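Local coordinates for protein chitinase (Paenibacillus sp. FPU-7, PDB 5GZT) that probably hydrolyses internal beta-1,4 linkages between N-acetylglucosamine units of chitin and chitodextrins, through two glycosyl hydrolase family 18 modules in one chain, at residues Y450-I455 and Y475-N480; G653-A658 and P677-T682; V803-E808 and P829-F834; D1091-L1096 and G1122-A1127. All coordinates share one frame; numbering follows the deposited sequence.

In the fold
The four contacts follow one another along the chain; each loop is closed before the next opens, so none nest or cross. In the first family 18 module, contact 1 closes a 19-residue connection between neighbouring parallel barrel strands. Contact 2 closes 18 residues at the start of the immunoglobulin-like domain between the two modules. In the second module, contact 3 closes 20 residues, joining a hairpin strand's end to helix 830-843; contact 4 closes 25, strand 1110-1114 among them, pairing the starts of helices 1093-1106 and 1123-1133. Centres of contacts 1 and 3 lie about 73 Å apart; the centre of contact 4 is about 30 Å from that of contact 2 and about 29 Å from that of contact 3.

Contact 1: Y450-I455 and Y475-N480; sequences YYELAI and YLDYIN
Ile455 pairs with Ile479 in a parallel bridge between strands 452-455 and 478-480, whose axes approach to 5.2 Å and diverge by 38°; Asn480 N donates to Ile455 O at 2.8 Å. Earlier along the pair, Asp477 takes over from regular strand pairing. Its N gives a bent bond to Leu453 O, and its OD1 accepts from Leu453 N at 2.9 Å, nearly straight (166°), on the anti side of the carboxylate but tilted out of its plane. OD2 meets Tyr450 OH on the syn side, likewise tilted, at 2.8 Å and in the plane of the phenol ring, and takes a further bond from Thr252 OG1; Lys272 NZ is the second partner of Tyr450 OH. With an alanine in place of Asp477, Leu453 N would probably lose its acceptor, and Tyr450 OH and Thr252 OG1 one mate each. Tyr478 has CG wedged between its own backbone N and carbonyl carbon (chi1 48°), which lays one ring face against Ala454 CB, 4.0 Å from the ring centroid in a CH-pi contact. The same ring brings its OH to Glu452 OE1 at 2.7 Å, again syn and tilted. Beyond these polar groups the packing is aliphatic: Leu476 CD2 lies 4.0 Å from Ile455 CG2, and the two isoleucines run side by side. Glu452 OE2 is hydrogen-bonded to His303 NE2, and Tyr478 OH also meets Tyr305. The pair belongs to the beta/alpha (TIM) barrel of the first family 18 module, where strands 403-407 and 527-532 continue the pairing beside 452-457 and 478-481, while Arg437 and Lys434 of helix 425-447 touch Tyr450 and Tyr475.

Contact 2: G653-A658 and P677-T682; sequences GTSVYA and PLTQGT
Gly653 O is gripped by two successive amides of the facing segment 677-682: Thr679 N at 2.9 Å, coming from above the carbonyl plane, and Gln680 N through a weak, longer bond. The same glycine returns a nearly straight bond (169°) from its N to Gln680 O at 3.1 Å. Two residues on, Ser655 N donates to Pro677 O at 2.8 Å, almost in line with the carbonyl. Thr679 turns its OG1 back between its own N and carbonyl carbon (chi1 52°), which sets the hydroxyl close over the Gly653 peptide; a beta carbon on Gly653 would clash with it. That hydroxyl, Thr679 OG1, lies 2.6 Å from a water; the water donates to Thr654 O, so solvent completes a link on this exposed side. Thr679 CG2, the other branch, rests 3.8 Å from Ser655 CB. Farther along, the Pro677 ring fills the space beside the chain, CD lying 3.4 Å from Ser655 O and 3.8 Å from Tyr657 CB, while CB and CG lean on Ser655 OG. Replacing Pro677 by an alanine would take away CG and CD and is likely to open a gap beside Tyr657 CB. The Tyr657 ring itself leads away and meets His711 edge-to-face. Where Thr679 and Gln680 both face Gly653 the antiparallel register slips by one residue, a classic beta bulge; Tyr657 and Ala658, both facing Ile675 of strand 668-678, make a second classic bulge, at the edge of the immunoglobulin-like domain.

Contact 3: V803-E808 and P829-F834; sequences VVKISE and PDDANF
Lys805 and Asp831 form the one direct charged link between the short strand 803-805 and the first turn of helix 830-834: NZ sits 2.6 Å from OD1, above the carboxylate plane (54° out of it). The close-packed part lies behind that ammonium. The lysine chain is fully extended and slides past the Asp830 side chain in the opposite direction, CB passing 3.7 Å from Asp830 OD2 and CD and CE brushing its CB. CE then reaches the Phe834 ring obliquely, 3.9 Å from CE2. Lys805 leaves its backbone with CG anti to the carbonyl carbon (chi1 -67°), a start that carries the straight chain across to the helix. Ile806 CG2 adds to this packed side, 3.9 Å from Asp830 OD2. Ser807 OG, 4.2 Å from Asp830 OD2, and the Ile806 amide are joined to the helix through water. One water donates to Asp830 OD2 at 2.6 Å and accepts from Ser807 OG at 2.7 Å; another accepts from Ile806 N at 2.9 Å and gives Asp830 OD1 a weak bond. Asp830 is buried, and its strongest polar partner is Tyr793 OH, at OD1; Asn828 ND2 adds a bond at OD2. The solvent side is at the exposed Asp831. The hairpin end thus meets the helix start through one long side chain, the Ile806 methyl and two bridging waters. Two carboxylates at the amino end of helix 830-843 would suit its dipole, and the donors around Asp830 would probably steady its negative charge, whereas the Lys805-Asp831 bridge is likely to be softened by solvent.

Contact 4: D1091-L1096 and G1122-A1127; sequences DDEESL and GKLLGA
Glu1093 and Ala1127 bring together the first turns of helices 1093-1106 and 1123-1133, which in sequence flank strand 1110-1114 of the second family 18 beta/alpha barrel; a capping box, Asp1092 with Ser1095, begins the first of them. The small Ala1127 side chain lets the helices come close: its CB lies 3.5 Å from Glu1093 O and also touches Glu1093 CB. Leu1124 fills the adjoining space. Its CD2 abuts Glu1093 N at 3.7 Å and the carbonyl carbon of Asp1092, and its CB meets Leu1096 CD1 at 3.8 Å, the two leucine chains crossing at a slant. Glu1093, with CG anti to its carbonyl carbon (chi1 -65°), runs out over Lys1123, CG passing near Lys1123 O and OE2 near Lys1123 CB. The opposite charges do not join directly. Instead one water donates both to Glu1093 OE2 and to Lys1123 O, 2.6 Å from the latter, and a second water donates to Glu1093 OE1 while only weakly held by Lys1123 NZ. Farther out, Tyr1052 of helix 1052-1058 packs on both Glu1093 and Leu1124, and Asp1119 accepts from Leu1124 N. What fixes the start of helix 1093-1106 is the box: Ser1095 N donates to Asp1092 OD1 at 2.9 Å, nearly straight (170°), and Asp1092 N returns a bond to Ser1095 OG. Arg1066 holds the other Asp1092 oxygen, OD2, in a salt bridge. The serine hydroxyl is used again, donating to Asp1091 OD1 at 2.7 Å on the anti side of that carboxylate.

Contact 1: Y450-I455 and Y475-N480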
# COMPACT_ATOMS: atom_id res chain seq x y z
N TYR B 450 -3.10 5.55 17.14
CA TYR B 450 -2.70 4.13 16.92
C TYR B 450 -1.47 3.98 15.97
O TYR B 450 -1.38 4.69 14.98
CB TYR B 450 -3.88 3.33 16.36
CG TYR B 450 -3.48 1.90 16.13
CD1 TYR B 450 -3.30 1.02 17.22
CD2 TYR B 450 -3.22 1.43 14.83
CE1 TYR B 450 -2.91 -0.31 17.04
CE2 TYR B 450 -2.83 0.10 14.64
CZ TYR B 450 -2.66 -0.77 15.71
OH TYR B 450 -2.20 -2.09 15.46
N TYR B 451 -0.54 3.11 16.34
CA TYR B 451 0.74 2.87 15.62
C TYR B 451 0.76 1.44 15.07
O TYR B 451 0.44 0.49 15.81
CB TYR B 451 2.00 3.06 16.52
CG TYR B 451 2.01 4.43 17.21
CD1 TYR B 451 1.92 5.59 16.46
CD2 TYR B 451 2.03 4.54 18.64
CE1 TYR B 451 1.88 6.84 17.07
CE2 TYR B 451 1.96 5.81 19.28
CZ TYR B 451 1.88 6.95 18.49
OH TYR B 451 1.85 8.22 19.01
N GLU B 452 1.19 1.30 13.82
CA GLU B 452 1.32 -0.00 13.15
C GLU B 452 2.65 -0.66 13.46
O GLU B 452 3.65 -0.00 13.63
CB GLU B 452 1.19 0.15 11.63
CG GLU B 452 -0.18 0.48 11.08
CD GLU B 452 -0.28 0.25 9.54
OE1 GLU B 452 0.77 0.26 8.87
OE2 GLU B 452 -1.41 0.08 8.98
N LEU B 453 2.65 -1.97 13.55
CA LEU B 453 3.87 -2.75 13.59
C LEU B 453 3.77 -3.84 12.52
O LEU B 453 2.76 -4.57 12.45
CB LEU B 453 4.07 -3.41 14.93
CG LEU B 453 5.37 -4.16 15.07
CD1 LEU B 453 6.59 -3.23 15.07
CD2 LEU B 453 5.34 -4.97 16.33
N ALA B 454 4.81 -3.96 11.70
CA ALA B 454 4.79 -4.87 10.53
C ALA B 454 6.17 -5.38 10.28
O ALA B 454 7.14 -4.83 10.81
CB ALA B 454 4.21 -4.15 9.29
N ILE B 455 6.26 -6.47 9.54
CA ILE B 455 7.52 -6.95 9.06
C ILE B 455 7.48 -7.22 7.56
O ILE B 455 6.39 -7.39 6.99
CB ILE B 455 7.97 -8.25 9.77
CG1 ILE B 455 7.07 -9.45 9.42
CG2 ILE B 455 8.05 -7.98 11.27
CD1 ILE B 455 7.62 -10.77 9.94
N TYR B 475 1.31 -9.93 17.29
CA TYR B 475 1.89 -8.59 17.43
C TYR B 475 1.87 -7.68 16.18
O TYR B 475 2.11 -6.47 16.32
CB TYR B 475 3.31 -8.76 17.90
CG TYR B 475 3.43 -9.65 19.09
CD1 TYR B 475 2.66 -9.43 20.25
CD2 TYR B 475 4.34 -10.73 19.09
CE1 TYR B 475 2.79 -10.29 21.35
CE2 TYR B 475 4.47 -11.59 20.17
CZ TYR B 475 3.71 -11.37 21.30
OH TYR B 475 3.91 -12.25 22.36
N LEU B 476 1.55 -8.24 14.99
CA LEU B 476 1.75 -7.55 13.69
C LEU B 476 0.46 -7.09 13.05
O LEU B 476 -0.45 -7.84 12.98
CB LEU B 476 2.50 -8.50 12.74
CG LEU B 476 3.82 -9.02 13.31
CD1 LEU B 476 4.45 -10.09 12.44
CD2 LEU B 476 4.82 -7.91 13.55
N ASP B 477 0.33 -5.86 12.59
CA ASP B 477 -0.80 -5.52 11.71
C ASP B 477 -0.85 -6.32 10.38
O ASP B 477 -1.96 -6.62 9.83
CB ASP B 477 -0.81 -4.03 11.39
CG ASP B 477 -1.06 -3.16 12.63
OD1 ASP B 477 -0.08 -3.04 13.41
OD2 ASP B 477 -2.18 -2.58 12.75
N TYR B 478 0.33 -6.63 9.84
CA TYR B 478 0.46 -7.47 8.63
C TYR B 478 1.87 -7.90 8.41
O TYR B 478 2.84 -7.34 9.00
CB TYR B 478 -0.10 -6.72 7.41
CG TYR B 478 0.40 -5.32 7.30
CD1 TYR B 478 -0.20 -4.30 7.99
CD2 TYR B 478 1.48 -4.98 6.43
CE1 TYR B 478 0.26 -3.00 7.91
CE2 TYR B 478 1.92 -3.65 6.32
CZ TYR B 478 1.34 -2.67 7.07
OH TYR B 478 1.75 -1.36 6.97
N ILE B 479 2.00 -8.96 7.62
CA ILE B 479 3.25 -9.41 7.08
C ILE B 479 3.32 -8.99 5.59
O ILE B 479 2.45 -9.33 4.77
CB ILE B 479 3.42 -10.91 7.24
CG1 ILE B 479 3.39 -11.29 8.75
CG2 ILE B 479 4.73 -11.36 6.65
CD1 ILE B 479 3.35 -12.76 8.99
N ASN B 480 4.37 -8.23 5.27
CA ASN B 480 4.76 -7.93 3.87
C ASN B 480 5.57 -9.04 3.22
O ASN B 480 6.76 -9.21 3.53
CB ASN B 480 5.58 -6.67 3.85
CG ASN B 480 4.84 -5.51 4.42
OD1 ASN B 480 5.22 -5.00 5.47
ND2 ASN B 480 3.81 -5.06 3.74

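Contact 2: G653-A658 and P677-T682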
# COMPACT_ATOMS: atom_id res chain seq x y z
N GLY B 653 -8.06 1.52 -22.30
CA GLY B 653 -7.83 2.96 -22.48
C GLY B 653 -6.66 3.10 -23.50
O GLY B 653 -5.67 2.29 -23.52
N THR B 654 -6.78 4.09 -24.38
CA THR B 654 -5.72 4.51 -25.27
C THR B 654 -5.24 5.94 -25.19
O THR B 654 -5.93 6.79 -24.62
CB THR B 654 -6.17 4.26 -26.71
OG1 THR B 654 -7.28 5.11 -27.04
CG2 THR B 654 -6.51 2.84 -26.92
N SER B 655 -4.01 6.18 -25.72
CA SER B 655 -3.46 7.49 -25.94
C SER B 655 -2.95 7.49 -27.38
O SER B 655 -3.09 6.51 -28.09
CB SER B 655 -2.41 7.92 -24.88
OG SER B 655 -1.25 7.11 -25.03
N VAL B 656 -2.44 8.61 -27.87
CA VAL B 656 -1.93 8.62 -29.20
C VAL B 656 -0.43 9.01 -29.17
O VAL B 656 -0.00 9.91 -28.46
CB VAL B 656 -2.69 9.69 -30.01
CG1 VAL B 656 -2.06 9.81 -31.42
CG2 VAL B 656 -4.15 9.32 -30.12
N TYR B 657 0.37 8.36 -30.00
CA TYR B 657 1.77 8.70 -30.08
C TYR B 657 2.04 9.25 -31.50
O TYR B 657 2.81 10.19 -31.65
CB TYR B 657 2.58 7.40 -29.91
CG TYR B 657 4.06 7.62 -30.06
CD1 TYR B 657 4.83 8.08 -29.00
CD2 TYR B 657 4.67 7.29 -31.20
CE1 TYR B 657 6.20 8.29 -29.13
CE2 TYR B 657 5.99 7.53 -31.40
CZ TYR B 657 6.75 8.00 -30.36
OH TYR B 657 8.09 8.10 -30.69
N ALA B 658 1.43 8.66 -32.50
CA ALA B 658 1.49 9.12 -33.89
C ALA B 658 0.06 9.16 -34.44
O ALA B 658 -0.54 8.13 -34.69
CB ALA B 658 2.35 8.22 -34.76
N PRO B 677 -0.57 3.91 -28.02
CA PRO B 677 -0.25 3.24 -26.75
C PRO B 677 -1.50 3.01 -25.89
O PRO B 677 -2.46 3.87 -25.91
CB PRO B 677 0.73 4.20 -26.06
CG PRO B 677 1.28 5.06 -27.20
CD PRO B 677 0.05 5.27 -28.05
N LEU B 678 -1.52 1.89 -25.18
CA LEU B 678 -2.55 1.68 -24.22
C LEU B 678 -2.15 2.34 -22.93
O LEU B 678 -0.99 2.35 -22.52
CB LEU B 678 -2.85 0.22 -24.05
CG LEU B 678 -3.76 -0.45 -25.08
CD1 LEU B 678 -3.33 -0.42 -26.56
CD2 LEU B 678 -3.98 -1.90 -24.67
N THR B 679 -3.14 2.98 -22.30
CA THR B 679 -3.07 3.55 -21.01
C THR B 679 -3.71 2.65 -19.98
O THR B 679 -3.45 2.80 -18.82
CB THR B 679 -3.86 4.86 -20.87
OG1 THR B 679 -5.19 4.67 -21.31
CG2 THR B 679 -3.30 5.87 -21.77
N GLN B 680 -4.52 1.72 -20.38
CA GLN B 680 -5.16 0.80 -19.44
C GLN B 680 -5.36 -0.49 -20.19
O GLN B 680 -5.90 -0.46 -21.28
CB GLN B 680 -6.42 1.41 -18.85
CG GLN B 680 -7.14 0.46 -17.95
CD GLN B 680 -8.14 1.12 -17.00
OE1 GLN B 680 -9.34 1.25 -17.33
NE2 GLN B 680 -7.67 1.47 -15.80
N GLY B 681 -4.84 -1.63 -19.65
CA GLY B 681 -4.83 -2.88 -20.40
C GLY B 681 -3.49 -3.09 -21.06
O GLY B 681 -2.77 -2.11 -21.32
N THR B 682 -3.17 -4.34 -21.38
CA THR B 682 -1.90 -4.72 -21.93
C THR B 682 -2.11 -5.59 -23.11
O THR B 682 -2.60 -6.70 -22.96
CB THR B 682 -1.07 -5.45 -20.84
OG1 THR B 682 -1.15 -4.71 -19.57
CG2 THR B 682 0.32 -5.62 -21.27
O HOH W 1 -6.71 6.79 -21.53

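Contact 3: V803-E808 and P829-F834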
# COMPACT_ATOMS: atom_id res chain seq x y z
N VAL B 803 -25.39 41.87 -34.02
CA VAL B 803 -23.98 41.86 -33.97
C VAL B 803 -23.48 43.24 -34.39
O VAL B 803 -23.88 43.74 -35.44
CB VAL B 803 -23.43 40.75 -34.87
CG1 VAL B 803 -21.93 40.88 -34.96
CG2 VAL B 803 -23.83 39.42 -34.30
N VAL B 804 -22.62 43.81 -33.57
CA VAL B 804 -22.16 45.21 -33.72
C VAL B 804 -20.66 45.30 -33.54
O VAL B 804 -20.03 44.34 -33.12
CB VAL B 804 -22.83 46.10 -32.70
CG1 VAL B 804 -24.33 46.03 -32.91
CG2 VAL B 804 -22.49 45.69 -31.30
N LYS B 805 -20.08 46.40 -33.98
CA LYS B 805 -18.67 46.66 -33.70
C LYS B 805 -18.44 46.86 -32.22
O LYS B 805 -19.37 47.28 -31.48
CB LYS B 805 -18.19 47.87 -34.43
CG LYS B 805 -18.15 47.74 -35.94
CD LYS B 805 -17.98 49.13 -36.62
CE LYS B 805 -17.64 48.99 -38.09
NZ LYS B 805 -17.68 50.31 -38.82
N ILE B 806 -17.22 46.55 -31.77
CA ILE B 806 -16.87 46.56 -30.34
C ILE B 806 -17.04 47.94 -29.72
O ILE B 806 -17.33 48.05 -28.53
CB ILE B 806 -15.41 46.06 -30.11
CG1 ILE B 806 -15.24 45.68 -28.64
CG2 ILE B 806 -14.37 47.05 -30.60
CD1 ILE B 806 -14.03 44.84 -28.36
N SER B 807 -16.90 48.98 -30.54
CA SER B 807 -17.17 50.36 -30.07
C SER B 807 -18.62 50.62 -29.63
O SER B 807 -18.86 51.62 -29.04
CB SER B 807 -16.72 51.38 -31.10
OG SER B 807 -17.35 51.22 -32.34
N GLU B 808 -19.55 49.69 -29.88
CA GLU B 808 -20.91 49.81 -29.44
C GLU B 808 -21.20 49.09 -28.17
O GLU B 808 -22.32 49.19 -27.65
CB GLU B 808 -21.84 49.33 -30.51
CG GLU B 808 -21.68 50.04 -31.82
CD GLU B 808 -22.25 51.46 -31.76
OE1 GLU B 808 -22.93 51.81 -30.77
OE2 GLU B 808 -21.95 52.22 -32.67
N PRO B 829 -10.72 51.51 -34.29
CA PRO B 829 -10.47 51.55 -35.70
C PRO B 829 -10.90 50.32 -36.51
O PRO B 829 -10.14 49.80 -37.28
CB PRO B 829 -8.94 51.73 -35.75
CG PRO B 829 -8.46 50.98 -34.57
CD PRO B 829 -9.51 51.24 -33.51
N ASP B 830 -12.19 49.97 -36.45
CA ASP B 830 -12.71 48.73 -37.04
C ASP B 830 -12.71 48.86 -38.51
O ASP B 830 -12.12 48.01 -39.20
CB ASP B 830 -14.09 48.37 -36.47
CG ASP B 830 -14.01 47.94 -35.05
OD1 ASP B 830 -13.37 46.86 -34.76
OD2 ASP B 830 -14.56 48.66 -34.18
N ASP B 831 -13.27 49.96 -39.05
CA ASP B 831 -13.27 50.07 -40.50
C ASP B 831 -11.87 50.06 -41.12
O ASP B 831 -11.67 49.47 -42.17
CB ASP B 831 -13.95 51.37 -40.97
CG ASP B 831 -15.46 51.32 -40.92
OD1 ASP B 831 -16.11 50.23 -40.94
OD2 ASP B 831 -16.05 52.40 -40.92
N ALA B 832 -10.93 50.82 -40.53
CA ALA B 832 -9.54 50.79 -41.04
C ALA B 832 -8.96 49.37 -40.94
O ALA B 832 -8.31 48.90 -41.84
CB ALA B 832 -8.65 51.75 -40.27
N ASN B 833 -9.18 48.71 -39.81
CA ASN B 833 -8.75 47.27 -39.69
C ASN B 833 -9.38 46.37 -40.71
O ASN B 833 -8.68 45.48 -41.21
CB ASN B 833 -8.99 46.74 -38.32
CG ASN B 833 -8.01 47.28 -37.34
OD1 ASN B 833 -6.89 47.63 -37.74
ND2 ASN B 833 -8.36 47.25 -36.05
N PHE B 834 -10.63 46.59 -41.11
CA PHE B 834 -11.22 45.74 -42.07
C PHE B 834 -10.60 46.01 -43.43
O PHE B 834 -10.44 45.04 -44.23
CB PHE B 834 -12.77 45.89 -42.18
CG PHE B 834 -13.55 45.62 -40.87
CD1 PHE B 834 -13.11 44.69 -39.92
CD2 PHE B 834 -14.73 46.29 -40.61
CE1 PHE B 834 -13.83 44.48 -38.77
CE2 PHE B 834 -15.42 46.09 -39.44
CZ PHE B 834 -15.00 45.16 -38.54
O HOH W 2 -15.45 45.37 -33.73
O HOH W 3 -15.59 51.01 -34.36

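Contact 4: D1091-L1096 and G1122-A1127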
# COMPACT_ATOMS: atom_id res chain seq x y z
N ASP B 1091 4.67 31.25 -22.34
CA ASP B 1091 5.13 30.46 -23.48
C ASP B 1091 6.28 31.16 -24.12
O ASP B 1091 6.19 32.34 -24.30
CB ASP B 1091 4.05 30.28 -24.63
CG ASP B 1091 3.15 29.06 -24.44
OD1 ASP B 1091 3.68 28.00 -23.99
OD2 ASP B 1091 1.89 29.21 -24.61
N ASP B 1092 7.26 30.40 -24.63
CA ASP B 1092 8.36 30.97 -25.44
C ASP B 1092 8.57 30.22 -26.71
O ASP B 1092 7.71 29.38 -27.07
CB ASP B 1092 9.67 31.12 -24.62
CG ASP B 1092 10.40 29.78 -24.39
OD1 ASP B 1092 9.86 28.70 -24.77
OD2 ASP B 1092 11.49 29.84 -23.76
N GLU B 1093 9.67 30.48 -27.41
CA GLU B 1093 9.86 29.78 -28.66
C GLU B 1093 9.97 28.27 -28.54
O GLU B 1093 9.56 27.55 -29.45
CB GLU B 1093 11.08 30.28 -29.44
CG GLU B 1093 11.00 31.70 -29.93
CD GLU B 1093 12.40 32.29 -29.99
OE1 GLU B 1093 12.88 32.66 -28.93
OE2 GLU B 1093 13.01 32.31 -31.06
N GLU B 1094 10.49 27.79 -27.43
CA GLU B 1094 10.69 26.38 -27.23
C GLU B 1094 9.34 25.73 -26.89
O GLU B 1094 8.98 24.65 -27.40
CB GLU B 1094 11.69 26.11 -26.06
CG GLU B 1094 12.53 24.85 -26.34
CD GLU B 1094 13.39 24.34 -25.19
OE1 GLU B 1094 13.62 25.09 -24.22
OE2 GLU B 1094 13.75 23.13 -25.23
N SER B 1095 8.61 26.31 -25.96
CA SER B 1095 7.34 25.71 -25.59
C SER B 1095 6.35 25.73 -26.77
O SER B 1095 5.61 24.78 -26.95
CB SER B 1095 6.74 26.31 -24.36
OG SER B 1095 6.33 27.64 -24.57
N LEU B 1096 6.42 26.74 -27.63
CA LEU B 1096 5.49 26.80 -28.76
C LEU B 1096 5.86 25.79 -29.81
O LEU B 1096 4.98 25.20 -30.44
CB LEU B 1096 5.41 28.21 -29.36
CG LEU B 1096 4.77 29.18 -28.39
CD1 LEU B 1096 4.99 30.62 -28.87
CD2 LEU B 1096 3.29 28.96 -28.25
N GLY B 1122 8.11 38.79 -34.00
CA GLY B 1122 7.83 37.73 -34.96
C GLY B 1122 8.42 36.38 -34.58
O GLY B 1122 8.16 35.39 -35.28
N LYS B 1123 9.12 36.30 -33.46
CA LYS B 1123 9.78 35.07 -33.08
C LYS B 1123 8.83 33.99 -32.54
O LYS B 1123 9.07 32.83 -32.82
CB LYS B 1123 10.87 35.30 -32.03
CG LYS B 1123 12.07 36.12 -32.54
CD LYS B 1123 13.17 36.25 -31.48
CE LYS B 1123 14.36 37.00 -32.07
NZ LYS B 1123 15.59 36.60 -31.35
N LEU B 1124 7.84 34.38 -31.73
CA LEU B 1124 6.84 33.41 -31.21
C LEU B 1124 6.12 32.73 -32.38
O LEU B 1124 6.10 31.45 -32.50
CB LEU B 1124 5.94 34.04 -30.14
CG LEU B 1124 6.68 34.49 -28.87
CD1 LEU B 1124 5.75 34.81 -27.70
CD2 LEU B 1124 7.72 33.47 -28.36
N LEU B 1125 5.67 33.54 -33.32
CA LEU B 1125 4.98 33.03 -34.52
C LEU B 1125 5.94 32.22 -35.35
O LEU B 1125 5.58 31.12 -35.81
CB LEU B 1125 4.38 34.16 -35.32
CG LEU B 1125 3.88 33.87 -36.71
CD1 LEU B 1125 2.78 32.83 -36.69
CD2 LEU B 1125 3.38 35.14 -37.36
N GLY B 1126 7.18 32.68 -35.49
CA GLY B 1126 8.15 31.96 -36.32
C GLY B 1126 8.44 30.56 -35.76
O GLY B 1126 8.61 29.64 -36.48
N ALA B 1127 8.42 30.42 -34.45
CA ALA B 1127 8.61 29.16 -33.81
C ALA B 1127 7.49 28.14 -34.13
O ALA B 1127 7.75 26.97 -34.43
CB ALA B 1127 8.72 29.35 -32.31
O HOH W 4 11.31 31.84 -33.66
O HOH W 5 15.05 34.40 -28.84